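Local coordinates for protein PHB depolymerase (Penicillium funiculosum, PDB 2D81) that hydrolyses the ester bonds of polyhydroxybutyrate, a bacterial storage polyester, as a fungal depolymerase of the alpha/beta hydrolase fold, at residues 38-50 / 104-116. Sequence-based numbering, arbitrary orientation.
Sequences VGFGVFAGGPYDC and VGPNVMNQLKAQL
Gln-115 grips the backbone of Tyr-48 through both ends of its amide. NE2 donates to Tyr-48 O at 2.9 Å; the bond is nearly straight (172°) and lies on a lone pair in the carbonyl plane. OE1 takes a weak bond from Tyr-48 N, bent to 129°. Gln-115 CG stands anti to its own N (chi1 176°) and the chain runs on extended, which carries the amide to the loop. Cut back to an alanine, this position would lose both amide bonds and would probably leave Tyr-48 N and O without these mates and the loop less firmly held to the helix. Pro-47 lies beside this grip, with CG 3.6 Å from Leu-112 N and close to Gln-111 CB. Its ring crosses Val-108 at about a right angle. The packing is tightest at Gly-45 and Gly-46. Met-109 bends at chi2 and chi3, bringing SD 3.1 Å from Gly-45 O, a buried oxygen with no hydrogen-bond partner in the model. Val-104 CG1 also presses on that oxygen, at 3.2 Å. A CB on Gly-46 would clash with Val-108 CG1. In this alpha/beta hydrolase fold, helix 106-116 runs nearly antiparallel to strand 39-43 of the central sheet. Val-42 CG1 and Leu-112 CD2 meet tip to tip at 3.8 Å. The Phe-40 pair is looser: its ring meets Leu-116 CD1 obliquely at 4.0 Å. Gln-111 marks the solvent side; its chain bends away from Pro-47, and NE2 bonds to Pro-65 O. At the other end of the contact, Val-104 also touches the bound hydroxybutyrate trimer.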
ATOM      1  N   VAL A  38       3.150 -13.141  -1.984  1.00  8.82           N
ATOM      2  CA  VAL A  38       1.776 -13.575  -2.211  1.00  8.41           C
ATOM      3  C   VAL A  38       1.113 -12.662  -3.242  1.00  8.77           C
ATOM      4  O   VAL A  38       0.411 -13.125  -4.140  1.00  9.29           O
ATOM      5  CB  VAL A  38       0.945 -13.554  -0.910  1.00  9.84           C
ATOM      6  CG1 VAL A  38      -0.443 -14.114  -1.178  1.00  9.09           C
ATOM      7  CG2 VAL A  38       1.637 -14.372   0.163  1.00  9.14           C
ATOM      8  N   GLY A  39       1.347 -11.361  -3.113  1.00  8.16           N
ATOM      9  CA  GLY A  39       0.789 -10.418  -4.063  1.00  7.15           C
ATOM     10  C   GLY A  39       0.600  -9.051  -3.439  1.00  7.66           C
ATOM     11  O   GLY A  39       1.155  -8.768  -2.379  1.00  7.18           O
ATOM     12  N   PHE A  40      -0.176  -8.198  -4.098  1.00  6.53           N
ATOM     13  CA  PHE A  40      -0.433  -6.861  -3.582  1.00  6.24           C
ATOM     14  C   PHE A  40      -1.757  -6.278  -4.058  1.00  7.37           C
ATOM     15  O   PHE A  40      -2.381  -6.797  -4.987  1.00  6.35           O
ATOM     16  CB  PHE A  40       0.714  -5.911  -3.956  1.00  8.27           C
ATOM     17  CG  PHE A  40       1.012  -5.855  -5.430  1.00  8.30           C
ATOM     18  CD1 PHE A  40       1.804  -6.829  -6.035  1.00  8.50           C
ATOM     19  CD2 PHE A  40       0.514  -4.817  -6.212  1.00  9.49           C
ATOM     20  CE1 PHE A  40       2.098  -6.766  -7.398  1.00  9.15           C
ATOM     21  CE2 PHE A  40       0.800  -4.744  -7.575  1.00  9.56           C
ATOM     22  CZ  PHE A  40       1.595  -5.719  -8.168  1.00 10.26           C
ATOM     23  N   GLY A  41      -2.181  -5.201  -3.400  1.00  6.25           N
ATOM     24  CA  GLY A  41      -3.427  -4.541  -3.750  1.00  6.10           C
ATOM     25  C   GLY A  41      -3.236  -3.041  -3.893  1.00  6.22           C
ATOM     26  O   GLY A  41      -2.456  -2.430  -3.159  1.00  7.56           O
ATOM     27  N   VAL A  42      -3.948  -2.443  -4.839  1.00  5.55           N
ATOM     28  CA  VAL A  42      -3.838  -1.011  -5.080  1.00  4.83           C
ATOM     29  C   VAL A  42      -5.224  -0.374  -5.120  1.00  5.71           C
ATOM     30  O   VAL A  42      -6.053  -0.734  -5.959  1.00  6.24           O
ATOM     31  CB  VAL A  42      -3.115  -0.725  -6.419  1.00  5.24           C
ATOM     32  CG1 VAL A  42      -3.011   0.783  -6.650  1.00  5.15           C
ATOM     33  CG2 VAL A  42      -1.732  -1.359  -6.407  1.00  6.33           C
ATOM     34  N   PHE A  43      -5.474   0.560  -4.204  1.00  5.73           N
ATOM     35  CA  PHE A  43      -6.706   1.343  -4.208  1.00  5.06           C
ATOM     36  C   PHE A  43      -6.428   2.735  -4.772  1.00  5.97           C
ATOM     37  O   PHE A  43      -5.741   3.538  -4.138  1.00  6.10           O
ATOM     38  CB  PHE A  43      -7.273   1.507  -2.790  1.00  5.32           C
ATOM     39  CG  PHE A  43      -7.653   0.212  -2.116  1.00  6.04           C
ATOM     40  CD1 PHE A  43      -6.707  -0.524  -1.406  1.00  7.84           C
ATOM     41  CD2 PHE A  43      -8.966  -0.246  -2.156  1.00  6.21           C
ATOM     42  CE1 PHE A  43      -7.066  -1.698  -0.744  1.00  7.25           C
ATOM     43  CE2 PHE A  43      -9.338  -1.422  -1.497  1.00  6.41           C
ATOM     44  CZ  PHE A  43      -8.385  -2.146  -0.789  1.00  6.22           C
ATOM     45  N   ALA A  44      -6.960   3.012  -5.959  1.00  6.89           N
ATOM     46  CA  ALA A  44      -6.894   4.351  -6.540  1.00  7.36           C
ATOM     47  C   ALA A  44      -5.456   4.853  -6.608  1.00  8.25           C
ATOM     48  O   ALA A  44      -5.159   5.980  -6.207  1.00  8.96           O
ATOM     49  CB  ALA A  44      -7.756   5.319  -5.722  1.00  6.89           C
ATOM     50  N   GLY A  45      -4.570   3.999  -7.114  1.00  7.35           N
ATOM     51  CA  GLY A  45      -3.206   4.407  -7.405  1.00  6.18           C
ATOM     52  C   GLY A  45      -2.972   4.403  -8.907  1.00  5.84           C
ATOM     53  O   GLY A  45      -3.888   4.680  -9.675  1.00  7.09           O
ATOM     54  N   GLY A  46      -1.753   4.081  -9.334  1.00  6.20           N
ATOM     55  CA  GLY A  46      -1.446   4.126 -10.751  1.00  5.64           C
ATOM     56  C   GLY A  46      -0.231   3.311 -11.155  1.00  5.86           C
ATOM     57  O   GLY A  46       0.377   2.634 -10.321  1.00  5.37           O
ATOM     58  N   PRO A  47       0.162   3.381 -12.438  1.00  5.17           N
ATOM     59  CA  PRO A  47       1.306   2.656 -12.999  1.00  6.21           C
ATOM     60  C   PRO A  47       2.610   2.733 -12.206  1.00  6.52           C
ATOM     61  O   PRO A  47       3.002   3.791 -11.711  1.00  6.66           O
ATOM     62  CB  PRO A  47       1.444   3.264 -14.392  1.00  6.90           C
ATOM     63  CG  PRO A  47       0.029   3.591 -14.747  1.00  6.34           C
ATOM     64  CD  PRO A  47      -0.468   4.227 -13.468  1.00  5.82           C
ATOM     65  N   TYR A  48       3.278   1.590 -12.100  1.00  6.35           N
ATOM     66  CA  TYR A  48       4.653   1.544 -11.633  1.00  5.47           C
ATOM     67  C   TYR A  48       5.534   2.458 -12.492  1.00  6.76           C
ATOM     68  O   TYR A  48       5.563   2.324 -13.713  1.00  6.08           O
ATOM     69  CB  TYR A  48       5.176   0.111 -11.714  1.00  6.47           C
ATOM     70  CG  TYR A  48       6.643   0.004 -11.391  1.00  6.65           C
ATOM     71  CD1 TYR A  48       7.090   0.004 -10.068  1.00  8.31           C
ATOM     72  CD2 TYR A  48       7.592  -0.033 -12.410  1.00  6.13           C
ATOM     73  CE1 TYR A  48       8.447  -0.029  -9.769  1.00  6.07           C
ATOM     74  CE2 TYR A  48       8.952  -0.063 -12.123  1.00  8.17           C
ATOM     75  CZ  TYR A  48       9.372  -0.057 -10.805  1.00  8.31           C
ATOM     76  OH  TYR A  48      10.714  -0.049 -10.526  1.00  6.36           O
ATOM     77  N   ASP A  49       6.242   3.380 -11.841  1.00  5.31           N
ATOM     78  CA  ASP A  49       7.187   4.289 -12.502  1.00  6.27           C
ATOM     79  C   ASP A  49       6.451   5.347 -13.324  1.00  6.74           C
ATOM     80  O   ASP A  49       7.034   5.968 -14.211  1.00  6.58           O
ATOM     81  CB  ASP A  49       8.151   3.503 -13.411  1.00  6.05           C
ATOM     82  CG  ASP A  49       9.486   4.221 -13.627  1.00  8.14           C
ATOM     83  OD1 ASP A  49       9.906   4.382 -14.793  1.00  8.55           O
ATOM     84  OD2 ASP A  49      10.128   4.607 -12.629  1.00  5.86           O
ATOM     85  N   CYS A  50       5.175   5.563 -13.013  1.00  7.15           N
ATOM     86  CA  CYS A  50       4.342   6.470 -13.804  1.00  7.48           C
ATOM     87  C   CYS A  50       4.980   7.850 -13.962  1.00  8.08           C
ATOM     88  O   CYS A  50       4.988   8.419 -15.053  1.00  5.89           O
ATOM     89  CB  CYS A  50       2.955   6.629 -13.166  1.00  5.78           C
ATOM     90  SG  CYS A  50       1.738   7.366 -14.313  1.00  9.66           S
ATOM     91  N   VAL A 104      -7.353  10.632  -8.813  1.00  7.02           N
ATOM     92  CA  VAL A 104      -6.510   9.722  -9.581  1.00  7.58           C
ATOM     93  C   VAL A 104      -7.333   9.173 -10.743  1.00  7.94           C
ATOM     94  O   VAL A 104      -7.218   9.664 -11.860  1.00  9.76           O
ATOM     95  CB  VAL A 104      -5.974   8.568  -8.700  1.00  8.01           C
ATOM     96  CG1 VAL A 104      -5.108   7.629  -9.532  1.00  7.90           C
ATOM     97  CG2 VAL A 104      -5.152   9.139  -7.552  1.00  7.66           C
ATOM     98  N   GLY A 105      -8.180   8.179 -10.484  1.00  8.22           N
ATOM     99  CA  GLY A 105      -9.271   7.909 -11.406  1.00  8.06           C
ATOM    100  C   GLY A 105      -9.212   6.617 -12.199  1.00  7.73           C
ATOM    101  O   GLY A 105      -8.143   6.019 -12.341  1.00  7.76           O
ATOM    102  N   PRO A 106     -10.358   6.169 -12.742  1.00  7.96           N
ATOM    103  CA  PRO A 106     -10.462   4.938 -13.532  1.00  7.79           C
ATOM    104  C   PRO A 106      -9.454   4.881 -14.676  1.00  8.03           C
ATOM    105  O   PRO A 106      -8.887   3.829 -14.952  1.00  7.48           O
ATOM    106  CB  PRO A 106     -11.905   4.971 -14.041  1.00 10.04           C
ATOM    107  CG  PRO A 106     -12.624   5.703 -12.964  1.00 11.30           C
ATOM    108  CD  PRO A 106     -11.674   6.825 -12.630  1.00  9.02           C
ATOM    109  N   ASN A 107      -9.230   6.010 -15.339  1.00  7.04           N
ATOM    110  CA  ASN A 107      -8.347   6.026 -16.501  1.00  8.00           C
ATOM    111  C   ASN A 107      -6.893   5.780 -16.095  1.00  7.88           C
ATOM    112  O   ASN A 107      -6.124   5.179 -16.842  1.00  8.35           O
ATOM    113  CB  ASN A 107      -8.476   7.362 -17.244  1.00  9.22           C
ATOM    114  CG  ASN A 107      -9.839   7.540 -17.902  1.00  8.96           C
ATOM    115  OD1 ASN A 107     -10.303   8.665 -18.100  1.00 11.78           O
ATOM    116  ND2 ASN A 107     -10.479   6.432 -18.256  1.00  7.61           N
ATOM    117  N   VAL A 108      -6.520   6.241 -14.904  1.00  5.83           N
ATOM    118  CA  VAL A 108      -5.173   6.018 -14.395  1.00  5.43           C
ATOM    119  C   VAL A 108      -5.028   4.594 -13.874  1.00  5.97           C
ATOM    120  O   VAL A 108      -4.066   3.901 -14.201  1.00  5.57           O
ATOM    121  CB  VAL A 108      -4.833   7.012 -13.263  1.00  6.14           C
ATOM    122  CG1 VAL A 108      -3.444   6.721 -12.703  1.00  6.08           C
ATOM    123  CG2 VAL A 108      -4.898   8.441 -13.799  1.00  6.10           C
ATOM    124  N   MET A 109      -5.985   4.149 -13.070  1.00  5.25           N
ATOM    125  CA  MET A 109      -5.939   2.778 -12.576  1.00  5.29           C
ATOM    126  C   MET A 109      -5.986   1.751 -13.703  1.00  6.03           C
ATOM    127  O   MET A 109      -5.359   0.698 -13.610  1.00  7.17           O
ATOM    128  CB  MET A 109      -7.075   2.526 -11.580  1.00  6.03           C
ATOM    129  CG  MET A 109      -6.721   2.889 -10.145  1.00  6.55           C
ATOM    130  SD  MET A 109      -5.331   1.898  -9.502  1.00  8.68           S
ATOM    131  CE  MET A 109      -6.133   0.295  -9.324  1.00  6.26           C
ATOM    132  N   ASN A 110      -6.708   2.058 -14.777  1.00  7.00           N
ATOM    133  CA  ASN A 110      -6.778   1.136 -15.904  1.00  7.70           C
ATOM    134  C   ASN A 110      -5.417   0.957 -16.569  1.00  7.60           C
ATOM    135  O   ASN A 110      -5.110  -0.123 -17.072  1.00  6.53           O
ATOM    136  CB  ASN A 110      -7.786   1.622 -16.946  1.00  6.92           C
ATOM    137  CG  ASN A 110      -7.936   0.650 -18.104  1.00  9.94           C
ATOM    138  OD1 ASN A 110      -8.470  -0.454 -17.944  1.00 10.67           O
ATOM    139  ND2 ASN A 110      -7.453   1.047 -19.275  1.00 11.02           N
ATOM    140  N   GLN A 111      -4.607   2.014 -16.582  1.00  7.42           N
ATOM    141  CA  GLN A 111      -3.266   1.921 -17.155  1.00  7.47           C
ATOM    142  C   GLN A 111      -2.355   1.038 -16.306  1.00  6.38           C
ATOM    143  O   GLN A 111      -1.490   0.340 -16.834  1.00  6.50           O
ATOM    144  CB  GLN A 111      -2.633   3.310 -17.302  1.00  8.17           C
ATOM    145  CG  GLN A 111      -3.241   4.188 -18.392  1.00 11.73           C
ATOM    146  CD  GLN A 111      -3.097   3.592 -19.780  1.00 16.46           C
ATOM    147  OE1 GLN A 111      -3.852   2.700 -20.167  1.00 20.26           O
ATOM    148  NE2 GLN A 111      -2.116   4.080 -20.535  1.00 17.54           N
ATOM    149  N   LEU A 112      -2.540   1.074 -14.989  1.00  6.22           N
ATOM    150  CA  LEU A 112      -1.835   0.142 -14.117  1.00  6.36           C
ATOM    151  C   LEU A 112      -2.224  -1.291 -14.459  1.00  7.16           C
ATOM    152  O   LEU A 112      -1.370  -2.176 -14.524  1.00  7.30           O
ATOM    153  CB  LEU A 112      -2.156   0.423 -12.646  1.00  6.45           C
ATOM    154  CG  LEU A 112      -1.623  -0.601 -11.634  1.00  4.55           C
ATOM    155  CD1 LEU A 112      -0.100  -0.641 -11.661  1.00  5.20           C
ATOM    156  CD2 LEU A 112      -2.109  -0.215 -10.241  1.00  6.00           C
ATOM    157  N   LYS A 113      -3.516  -1.520 -14.674  1.00  6.58           N
ATOM    158  CA  LYS A 113      -3.991  -2.847 -15.049  1.00  6.02           C
ATOM    159  C   LYS A 113      -3.319  -3.290 -16.344  1.00  5.67           C
ATOM    160  O   LYS A 113      -2.828  -4.411 -16.448  1.00  5.40           O
ATOM    161  CB  LYS A 113      -5.507  -2.837 -15.236  1.00  6.78           C
ATOM    162  CG  LYS A 113      -6.089  -4.191 -15.627  1.00 10.93           C
ATOM    163  CD  LYS A 113      -7.599  -4.107 -15.771  1.00 12.62           C
ATOM    164  CE  LYS A 113      -8.199  -5.464 -16.088  1.00 15.74           C
ATOM    165  NZ  LYS A 113      -9.666  -5.366 -16.310  1.00 21.08           N
ATOM    166  N   ALA A 114      -3.300  -2.399 -17.329  1.00  7.32           N
ATOM    167  CA  ALA A 114      -2.732  -2.714 -18.635  1.00  7.30           C
ATOM    168  C   ALA A 114      -1.243  -3.002 -18.502  1.00  7.90           C
ATOM    169  O   ALA A 114      -0.714  -3.934 -19.118  1.00  7.64           O
ATOM    170  CB  ALA A 114      -2.954  -1.555 -19.590  1.00  8.02           C
ATOM    171  N   GLN A 115      -0.569  -2.192 -17.693  1.00  5.94           N
ATOM    172  CA  GLN A 115       0.867  -2.340 -17.493  1.00  7.07           C
ATOM    173  C   GLN A 115       1.202  -3.694 -16.874  1.00  7.14           C
ATOM    174  O   GLN A 115       2.057  -4.420 -17.380  1.00  7.73           O
ATOM    175  CB  GLN A 115       1.388  -1.221 -16.593  1.00  4.99           C
ATOM    176  CG  GLN A 115       2.858  -1.349 -16.237  1.00  6.47           C
ATOM    177  CD  GLN A 115       3.294  -0.309 -15.231  1.00  6.86           C
ATOM    178  OE1 GLN A 115       2.680  -0.160 -14.175  1.00  7.12           O
ATOM    179  NE2 GLN A 115       4.364   0.416 -15.548  1.00  5.47           N
ATOM    180  N   LEU A 116       0.530  -4.026 -15.776  1.00  7.63           N
ATOM    181  CA  LEU A 116       0.774  -5.291 -15.091  1.00  7.60           C
ATOM    182  C   LEU A 116       0.327  -6.475 -15.943  1.00  8.54           C
ATOM    183  O   LEU A 116       0.837  -7.581 -15.790  1.00  8.43           O
ATOM    184  CB  LEU A 116       0.051  -5.310 -13.736  1.00  6.65           C
ATOM    185  CG  LEU A 116       0.594  -4.304 -12.717  1.00  8.66           C
ATOM    186  CD1 LEU A 116      -0.240  -4.335 -11.447  1.00  6.35           C
ATOM    187  CD2 LEU A 116       2.045  -4.632 -12.413  1.00  8.03           C
TER